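Local coordinates for protein (R)-specific enoyl-CoA hydratase (PDB 5CPG) that probably catalyses the reversible, (R)-specific hydration of trans-2-enoyl-CoA to (R)-3-hydroxyacyl-CoA, as a MaoC-family hydratase 2 with a hotdog fold, at residues 53-61 and 87-95; 66-75 and 98-106. One frame throughout, in Å; residues are numbered along the deposited sequence.

Contact 1 (53-61 and 87-95)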
loop_
_atom_site.group_PDB
_atom_site.type_symbol
_atom_site.label_atom_id
_atom_site.label_comp_id
_atom_site.label_asym_id
_atom_site.label_seq_id
_atom_site.Cartn_x
_atom_site.Cartn_y
_atom_site.Cartn_z
ATOM N N PHE A 53 1.430 -19.622 -11.718
ATOM C CA PHE A 53 0.108 -19.003 -11.734
ATOM C C PHE A 53 -0.530 -18.977 -13.128
ATOM O O PHE A 53 -1.739 -18.754 -13.245
ATOM C CB PHE A 53 0.171 -17.568 -11.171
ATOM C CG PHE A 53 0.833 -17.469 -9.811
ATOM C CD1 PHE A 53 0.137 -17.770 -8.647
ATOM C CD2 PHE A 53 2.159 -17.057 -9.707
ATOM C CE1 PHE A 53 0.752 -17.676 -7.399
ATOM C CE2 PHE A 53 2.786 -16.954 -8.455
ATOM C CZ PHE A 53 2.076 -17.274 -7.311
ATOM N N LYS A 54 0.280 -19.157 -14.173
ATOM C CA LYS A 54 -0.196 -19.219 -15.564
ATOM C C LYS A 54 -0.745 -17.916 -16.121
ATOM O O LYS A 54 -1.122 -17.852 -17.288
ATOM C CB LYS A 54 -1.282 -20.313 -15.722
ATOM C CG LYS A 54 -0.822 -21.678 -15.270
ATOM C CD LYS A 54 0.306 -22.187 -16.125
ATOM C CE LYS A 54 0.691 -23.580 -15.656
ATOM N NZ LYS A 54 1.725 -24.234 -16.536
ATOM N N GLU A 55 -0.783 -16.878 -15.290
ATOM C CA GLU A 55 -1.280 -15.586 -15.681
ATOM C C GLU A 55 -0.745 -14.584 -14.671
ATOM O O GLU A 55 -0.159 -14.981 -13.651
ATOM C CB GLU A 55 -2.823 -15.552 -15.674
ATOM C CG GLU A 55 -3.333 -15.843 -14.264
ATOM C CD GLU A 55 -4.861 -15.946 -14.161
ATOM O OE1 GLU A 55 -5.551 -15.876 -15.194
ATOM O OE2 GLU A 55 -5.362 -16.107 -13.032
ATOM N N ARG A 56 -0.923 -13.294 -14.943
ATOM C CA ARG A 56 -0.372 -12.279 -14.044
ATOM C C ARG A 56 -1.135 -12.239 -12.711
ATOM O O ARG A 56 -2.310 -12.569 -12.628
ATOM C CB ARG A 56 -0.383 -10.921 -14.720
ATOM C CG ARG A 56 0.716 -10.734 -15.787
ATOM C CD ARG A 56 0.461 -9.487 -16.592
ATOM N NE ARG A 56 -0.719 -9.647 -17.432
ATOM C CZ ARG A 56 -1.166 -8.714 -18.253
ATOM N NH1 ARG A 56 -0.539 -7.547 -18.334
ATOM N NH2 ARG A 56 -2.250 -8.934 -18.985
ATOM N N ILE A 57 -0.447 -11.812 -11.661
ATOM C CA ILE A 57 -1.081 -11.696 -10.343
ATOM C C ILE A 57 -0.857 -10.265 -9.805
ATOM O O ILE A 57 0.065 -9.571 -10.228
ATOM C CB ILE A 57 -0.527 -12.732 -9.325
ATOM C CG1 ILE A 57 0.929 -12.448 -8.985
ATOM C CG2 ILE A 57 -0.626 -14.156 -9.879
ATOM C CD1 ILE A 57 1.477 -13.365 -7.922
ATOM N N ALA A 58 -1.687 -9.867 -8.846
ATOM C CA ALA A 58 -1.601 -8.512 -8.291
ATOM C C ALA A 58 -0.501 -8.468 -7.255
ATOM O O ALA A 58 -0.139 -9.495 -6.668
ATOM C CB ALA A 58 -2.940 -8.113 -7.655
ATOM N N HIS A 59 0.033 -7.281 -7.029
ATOM C CA HIS A 59 0.936 -7.079 -5.896
ATOM C C HIS A 59 0.179 -7.283 -4.603
ATOM O O HIS A 59 -0.934 -6.796 -4.450
ATOM C CB HIS A 59 1.515 -5.667 -5.940
ATOM C CG HIS A 59 2.118 -5.290 -7.266
ATOM N ND1 HIS A 59 1.363 -4.928 -8.357
ATOM C CD2 HIS A 59 3.411 -5.144 -7.633
ATOM C CE1 HIS A 59 2.172 -4.590 -9.357
ATOM N NE2 HIS A 59 3.422 -4.710 -8.936
ATOM N N GLY A 60 0.789 -7.986 -3.649
ATOM C CA GLY A 60 0.100 -8.194 -2.385
ATOM C C GLY A 60 -0.352 -6.910 -1.745
ATOM O O GLY A 60 -1.452 -6.840 -1.197
ATOM N N MET A 61 0.493 -5.879 -1.820
ATOM C CA MET A 61 0.199 -4.626 -1.152
ATOM C C MET A 61 -0.897 -3.790 -1.836
ATOM O O MET A 61 -1.294 -2.770 -1.293
ATOM C CB MET A 61 1.493 -3.810 -1.022
ATOM C CG MET A 61 1.434 -2.517 -0.233
ATOM S SD MET A 61 0.877 -2.744 1.464
ATOM C CE MET A 61 2.336 -3.517 2.168
ATOM N N LEU A 87 -1.179 -5.994 8.283
ATOM C CA LEU A 87 -1.666 -6.789 7.160
ATOM C C LEU A 87 -1.118 -8.197 7.235
ATOM O O LEU A 87 0.095 -8.414 7.425
ATOM C CB LEU A 87 -1.240 -6.155 5.816
ATOM C CG LEU A 87 -1.790 -4.750 5.598
ATOM C CD1 LEU A 87 -1.017 -4.078 4.435
ATOM C CD2 LEU A 87 -3.266 -4.813 5.225
ATOM N N ARG A 88 -1.990 -9.174 7.047
ATOM C CA ARG A 88 -1.475 -10.532 6.835
ATOM C C ARG A 88 -1.998 -10.967 5.475
ATOM O O ARG A 88 -3.198 -10.878 5.209
ATOM C CB ARG A 88 -1.940 -11.456 7.945
ATOM C CG ARG A 88 -1.443 -11.003 9.315
ATOM C CD ARG A 88 -2.072 -11.745 10.493
ATOM N NE ARG A 88 -3.475 -11.389 10.775
ATOM C CZ ARG A 88 -3.857 -10.338 11.508
ATOM N NH1 ARG A 88 -2.970 -9.472 12.016
ATOM N NH2 ARG A 88 -5.138 -10.120 11.730
ATOM N N PHE A 89 -1.094 -11.420 4.620
ATOM C CA PHE A 89 -1.423 -11.786 3.231
ATOM C C PHE A 89 -1.678 -13.297 3.172
ATOM O O PHE A 89 -0.761 -14.109 3.292
ATOM C CB PHE A 89 -0.305 -11.371 2.273
ATOM C CG PHE A 89 0.059 -9.906 2.364
ATOM C CD1 PHE A 89 -0.724 -8.929 1.751
ATOM C CD2 PHE A 89 1.203 -9.510 3.055
ATOM C CE1 PHE A 89 -0.404 -7.589 1.853
ATOM C CE2 PHE A 89 1.555 -8.188 3.140
ATOM C CZ PHE A 89 0.764 -7.209 2.567
ATOM N N THR A 90 -2.942 -13.648 3.016
ATOM C CA THR A 90 -3.404 -15.024 3.213
ATOM C C THR A 90 -3.435 -15.811 1.931
ATOM O O THR A 90 -3.008 -16.965 1.880
ATOM C CB THR A 90 -4.792 -15.014 3.815
ATOM O OG1 THR A 90 -4.773 -14.163 4.954
ATOM C CG2 THR A 90 -5.174 -16.457 4.286
ATOM N N ARG A 91 -3.892 -15.152 0.881
ATOM C CA ARG A 91 -4.025 -15.786 -0.437
ATOM C C ARG A 91 -3.587 -14.821 -1.521
ATOM O O ARG A 91 -3.801 -13.630 -1.392
ATOM C CB ARG A 91 -5.482 -16.217 -0.694
ATOM C CG ARG A 91 -5.981 -17.365 0.213
ATOM C CD ARG A 91 -7.462 -17.646 0.021
ATOM N NE ARG A 91 -7.904 -18.842 0.772
ATOM C CZ ARG A 91 -8.255 -18.829 2.055
ATOM N NH1 ARG A 91 -8.223 -17.686 2.746
ATOM N NH2 ARG A 91 -8.647 -19.956 2.653
ATOM N N PRO A 92 -3.039 -15.335 -2.621
ATOM C CA PRO A 92 -2.731 -14.448 -3.743
ATOM C C PRO A 92 -3.987 -13.918 -4.442
ATOM O O PRO A 92 -5.088 -14.488 -4.345
ATOM C CB PRO A 92 -1.946 -15.344 -4.692
ATOM C CG PRO A 92 -2.441 -16.702 -4.379
ATOM C CD PRO A 92 -2.719 -16.741 -2.932
ATOM N N VAL A 93 -3.807 -12.815 -5.134
ATOM C CA VAL A 93 -4.875 -12.199 -5.900
ATOM C C VAL A 93 -4.454 -12.238 -7.359
ATOM O O VAL A 93 -3.323 -11.832 -7.682
ATOM C CB VAL A 93 -5.108 -10.762 -5.456
ATOM C CG1 VAL A 93 -6.210 -10.081 -6.322
ATOM C CG2 VAL A 93 -5.469 -10.724 -3.943
ATOM N N LYS A 94 -5.338 -12.720 -8.234
ATOM C CA LYS A 94 -4.939 -12.925 -9.622
ATOM C C LYS A 94 -5.621 -11.911 -10.514
ATOM O O LYS A 94 -6.638 -11.326 -10.123
ATOM C CB LYS A 94 -5.263 -14.361 -10.062
ATOM C CG LYS A 94 -4.558 -15.411 -9.193
ATOM C CD LYS A 94 -4.909 -16.837 -9.579
ATOM C CE LYS A 94 -6.385 -17.122 -9.380
ATOM N NZ LYS A 94 -6.682 -18.581 -9.238
ATOM N N LEU A 95 -5.034 -11.667 -11.675
ATOM C CA LEU A 95 -5.676 -10.859 -12.699
ATOM C C LEU A 95 -7.078 -11.377 -12.938
ATOM O O LEU A 95 -7.278 -12.586 -13.100
ATOM C CB LEU A 95 -4.862 -10.909 -13.990
ATOM C CG LEU A 95 -5.401 -10.110 -15.166
ATOM C CD1 LEU A 95 -5.420 -8.621 -14.825
ATOM C CD2 LEU A 95 -4.490 -10.396 -16.377
HETATM O O HOH W 1 -1.432 -11.155 -4.855
#

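Contact 2 (66-75 and 98-106)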
loop_
_atom_site.group_PDB
_atom_site.type_symbol
_atom_site.label_atom_id
_atom_site.label_comp_id
_atom_site.label_asym_id
_atom_site.label_seq_id
_atom_site.Cartn_x
_atom_site.Cartn_y
_atom_site.Cartn_z
ATOM N N LEU A 66 -6.179 -0.552 -1.168
ATOM C CA LEU A 66 -7.652 -0.568 -1.177
ATOM C C LEU A 66 -8.212 -0.356 0.225
ATOM O O LEU A 66 -9.140 0.404 0.400
ATOM C CB LEU A 66 -8.152 -1.904 -1.762
ATOM C CG LEU A 66 -7.749 -2.072 -3.233
ATOM C CD1 LEU A 66 -8.157 -3.459 -3.697
ATOM C CD2 LEU A 66 -8.442 -0.986 -4.084
ATOM N N ILE A 67 -7.617 -1.022 1.227
ATOM C CA ILE A 67 -8.013 -0.826 2.616
ATOM C C ILE A 67 -7.909 0.651 2.997
ATOM O O ILE A 67 -8.825 1.198 3.611
ATOM C CB ILE A 67 -7.154 -1.677 3.564
ATOM C CG1 ILE A 67 -7.608 -3.138 3.463
ATOM C CG2 ILE A 67 -7.265 -1.187 5.005
ATOM C CD1 ILE A 67 -6.607 -4.164 4.103
ATOM N N SER A 68 -6.793 1.288 2.636
ATOM C CA SER A 68 -6.601 2.683 3.069
ATOM C C SER A 68 -7.638 3.576 2.434
ATOM O O SER A 68 -8.107 4.526 3.074
ATOM C CB SER A 68 -5.192 3.187 2.736
ATOM O OG SER A 68 -5.002 3.306 1.344
ATOM N N ALA A 69 -8.014 3.287 1.188
ATOM C CA ALA A 69 -9.023 4.131 0.511
ATOM C C ALA A 69 -10.419 3.889 1.137
ATOM O O ALA A 69 -11.225 4.828 1.243
ATOM C CB ALA A 69 -9.033 3.858 -1.000
ATOM N N ALA A 70 -10.701 2.647 1.543
ATOM C CA ALA A 70 -11.989 2.355 2.196
ATOM C C ALA A 70 -12.106 3.163 3.464
ATOM O O ALA A 70 -13.139 3.730 3.766
ATOM C CB ALA A 70 -12.116 0.876 2.517
ATOM N N ILE A 71 -11.028 3.213 4.225
ATOM C CA ILE A 71 -11.076 3.913 5.508
ATOM C C ILE A 71 -11.224 5.416 5.254
ATOM O O ILE A 71 -12.056 6.120 5.842
ATOM C CB ILE A 71 -9.812 3.621 6.317
ATOM C CG1 ILE A 71 -9.765 2.128 6.730
ATOM C CG2 ILE A 71 -9.665 4.607 7.494
ATOM C CD1 ILE A 71 -8.481 1.785 7.489
ATOM N N ALA A 72 -10.432 5.910 4.304
ATOM C CA ALA A 72 -10.424 7.328 4.007
ATOM C C ALA A 72 -11.643 7.862 3.312
ATOM O O ALA A 72 -11.911 9.062 3.435
ATOM C CB ALA A 72 -9.188 7.666 3.155
ATOM N N THR A 73 -12.350 7.015 2.562
ATOM C CA THR A 73 -13.499 7.524 1.788
ATOM C C THR A 73 -14.845 6.975 2.223
ATOM O O THR A 73 -15.882 7.547 1.811
ATOM C CB THR A 73 -13.350 7.271 0.251
ATOM O OG1 THR A 73 -13.395 5.877 -0.067
ATOM C CG2 THR A 73 -12.008 7.849 -0.260
ATOM N N VAL A 74 -14.857 5.912 3.024
ATOM C CA VAL A 74 -16.148 5.270 3.371
ATOM C C VAL A 74 -16.353 5.259 4.882
ATOM O O VAL A 74 -17.315 5.846 5.349
ATOM C CB VAL A 74 -16.268 3.838 2.834
ATOM C CG1 VAL A 74 -17.636 3.262 3.194
ATOM C CG2 VAL A 74 -16.099 3.821 1.316
ATOM N N LEU A 75 -15.448 4.620 5.642
ATOM C CA LEU A 75 -15.645 4.530 7.097
ATOM C C LEU A 75 -14.314 4.597 7.873
ATOM O O LEU A 75 -13.496 3.674 7.779
ATOM C CB LEU A 75 -16.381 3.236 7.436
ATOM C CG LEU A 75 -16.732 2.968 8.909
ATOM C CD1 LEU A 75 -17.881 3.874 9.345
ATOM C CD2 LEU A 75 -17.043 1.482 9.265
ATOM N N ASP A 98 -12.058 -10.179 -8.187
ATOM C CA ASP A 98 -12.742 -8.973 -7.704
ATOM C C ASP A 98 -12.603 -8.986 -6.203
ATOM O O ASP A 98 -12.843 -10.014 -5.602
ATOM C CB ASP A 98 -14.229 -8.950 -8.062
ATOM C CG ASP A 98 -14.478 -8.622 -9.513
ATOM O OD1 ASP A 98 -14.385 -7.425 -9.874
ATOM O OD2 ASP A 98 -14.816 -9.556 -10.275
ATOM N N LEU A 99 -12.233 -7.866 -5.620
ATOM C CA LEU A 99 -12.007 -7.864 -4.175
ATOM C C LEU A 99 -13.057 -7.037 -3.469
ATOM O O LEU A 99 -13.522 -6.024 -3.963
ATOM C CB LEU A 99 -10.610 -7.313 -3.844
ATOM C CG LEU A 99 -9.468 -8.063 -4.474
ATOM C CD1 LEU A 99 -8.145 -7.421 -4.015
ATOM C CD2 LEU A 99 -9.515 -9.534 -4.098
ATOM N N LYS A 100 -13.394 -7.473 -2.260
ATOM C CA LYS A 100 -14.256 -6.711 -1.385
ATOM C C LYS A 100 -13.535 -6.450 -0.070
ATOM O O LYS A 100 -13.126 -7.413 0.601
ATOM C CB LYS A 100 -15.566 -7.476 -1.127
ATOM C CG LYS A 100 -16.453 -6.823 -0.088
ATOM C CD LYS A 100 -17.667 -7.692 0.182
ATOM C CE LYS A 100 -17.224 -9.146 0.476
ATOM N NZ LYS A 100 -18.355 -10.105 0.759
ATOM N N VAL A 101 -13.311 -5.183 0.234
ATOM C CA VAL A 101 -12.790 -4.780 1.529
ATOM C C VAL A 101 -13.951 -4.687 2.500
ATOM O O VAL A 101 -14.982 -4.055 2.197
ATOM C CB VAL A 101 -12.070 -3.419 1.481
ATOM C CG1 VAL A 101 -11.727 -2.969 2.884
ATOM C CG2 VAL A 101 -10.821 -3.518 0.591
ATOM N N GLU A 102 -13.807 -5.364 3.624
ATOM C CA GLU A 102 -14.786 -5.243 4.704
ATOM C C GLU A 102 -14.135 -4.554 5.897
ATOM O O GLU A 102 -13.117 -5.026 6.382
ATOM C CB GLU A 102 -15.318 -6.610 5.120
ATOM C CG GLU A 102 -16.397 -6.426 6.208
ATOM C CD GLU A 102 -16.820 -7.702 6.928
ATOM O OE1 GLU A 102 -15.960 -8.472 7.413
ATOM O OE2 GLU A 102 -18.045 -7.916 7.021
ATOM N N LEU A 103 -14.721 -3.461 6.334
ATOM C CA LEU A 103 -14.222 -2.747 7.515
ATOM C C LEU A 103 -15.159 -3.050 8.653
ATOM O O LEU A 103 -16.366 -3.116 8.454
ATOM C CB LEU A 103 -14.176 -1.236 7.290
ATOM C CG LEU A 103 -13.326 -0.749 6.118
ATOM C CD1 LEU A 103 -13.393 0.770 6.068
ATOM C CD2 LEU A 103 -11.888 -1.263 6.297
ATOM N N GLU A 104 -14.628 -3.148 9.865
ATOM C CA GLU A 104 -15.525 -3.265 11.016
ATOM C C GLU A 104 -14.950 -2.514 12.215
ATOM O O GLU A 104 -13.789 -2.713 12.534
ATOM C CB GLU A 104 -15.714 -4.728 11.405
ATOM C CG GLU A 104 -16.743 -4.882 12.552
ATOM C CD GLU A 104 -16.866 -6.333 13.037
ATOM O OE1 GLU A 104 -16.444 -7.259 12.306
ATOM O OE2 GLU A 104 -17.378 -6.540 14.169
ATOM N N VAL A 105 -15.762 -1.692 12.881
ATOM C CA VAL A 105 -15.267 -0.986 14.073
ATOM C C VAL A 105 -15.099 -1.979 15.238
ATOM O O VAL A 105 -16.071 -2.639 15.633
ATOM C CB VAL A 105 -16.199 0.151 14.500
ATOM C CG1 VAL A 105 -15.683 0.754 15.821
ATOM C CG2 VAL A 105 -16.355 1.235 13.392
ATOM N N LEU A 106 -13.871 -2.134 15.756
ATOM C CA LEU A 106 -13.623 -3.135 16.806
ATOM C C LEU A 106 -13.673 -2.493 18.187
ATOM O O LEU A 106 -14.223 -3.065 19.134
ATOM C CB LEU A 106 -12.262 -3.831 16.634
ATOM C CG LEU A 106 -12.015 -4.741 15.435
ATOM C CD1 LEU A 106 -10.616 -5.249 15.463
ATOM C CD2 LEU A 106 -13.028 -5.950 15.434
#

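Contact 1 (53-61 and 87-95)
Phe53 meets Pro92 loosely through CE1. One face of its ring carries CD1 of Ile57. Glu55 lies across the Lys94 side chain at about a right angle. Its OE2 is 3.4 Å from Lys94 CB, while Lys94 NZ stays 4.7 Å from OE2, so the opposite charges are near but do not touch. The Arg56 side chain runs beside Leu95, and its NH2 is 3.7 Å from Leu95 CD2. The guanidinium makes a salt bridge to Glu25. Arg56 O accepts a bond from Leu95 N (3.0 Å, 166°). Ile57 and Lys94 form a single beta bridge, with Ala58 N donating to Val93 O at 2.8 Å. It ties the loop before helix 62-73 of the hotdog fold to the chain that leaves strand 81-89. Beyond it the backbones part. Water 1 spans the gap, donating to Ala58 O and accepting from Val93 N. Ala58 CB rests on Val93 CG1. At Gly60 the carbonyl O is 3.3 Å from Phe89 CE1. Met61 has CG anti to its backbone N (chi1 -174°) and bends twice beyond it. SD reaches Leu87 CD1 at 3.8 Å, and CE meets the edge of the Phe89 ring, which also packs against Tyr82 of the second subunit.

Contact 2 (66-75 and 98-106)
Leu103, Val101 and Leu75 carry this contact, in which the central helix of the hotdog fold lies on the sheet that wraps it. Helix 66-73 crosses strand 98-106 at -50°, with the axes 8.9 Å apart at their closest. Side chains alternate along the strand: Leu99, Val101 and Leu103 point to the helix, while Lys100, Glu102 and Glu104 point away. On that other side Glu102 and Glu104 both form salt bridges to Arg119.

Val101 straddles the turn from Leu66 to Ala70 with its two methyls. CG2 lies 3.9 Å from Leu66 CB, and CG1 touches Ala70 CB, also at 3.9 Å. Ile67 crosses Val101 at about a right angle. Leu66 reaches further back along the strand, where its CD1 meets Leu99 CD1.

Leu103 has the largest share of buried surface. Its CG stands anti to the carbonyl carbon (chi1 -58°), and its branches reach the end of the helix. Leu103 CD1 lies 3.8 Å from Ala70 CB. CD1 and CD2 both pack on Ile71 CG1.

Leu75 follows the helix and turns back to the strand. Its CD2 meets Val105 CG2. Ala70 O takes bonds from both Val74 N and Leu75 N where the helix ends. Leu75 O comes to 3.4 Å from Leu103 CD1.

The centres of contact 1 and contact 2 lie 18 Å apart, yet the two touch through buried apolar side chains. Leu87 CD2 of contact 1 is 3.6 Å from Ile67 CD1 of contact 2. Val93 CG1 packs on Leu99 CD1 at 4.0 Å. The segments alternate: 53-61 leads into helix 62-73; residues 87-95 hold the end of strand 81-89 and most of the connection to strand 98-109. Contact 1 ties down the loop before the helix; contact 2 seats the helix on the sheet. Met61 packs on Tyr82 of the second subunit, and Ala72 O bonds to Asn39 ND2 of that subunit. Glycerol, probably from the crystallisation liquor, bonds to Phe89 O and, elsewhere, to Ala72 O.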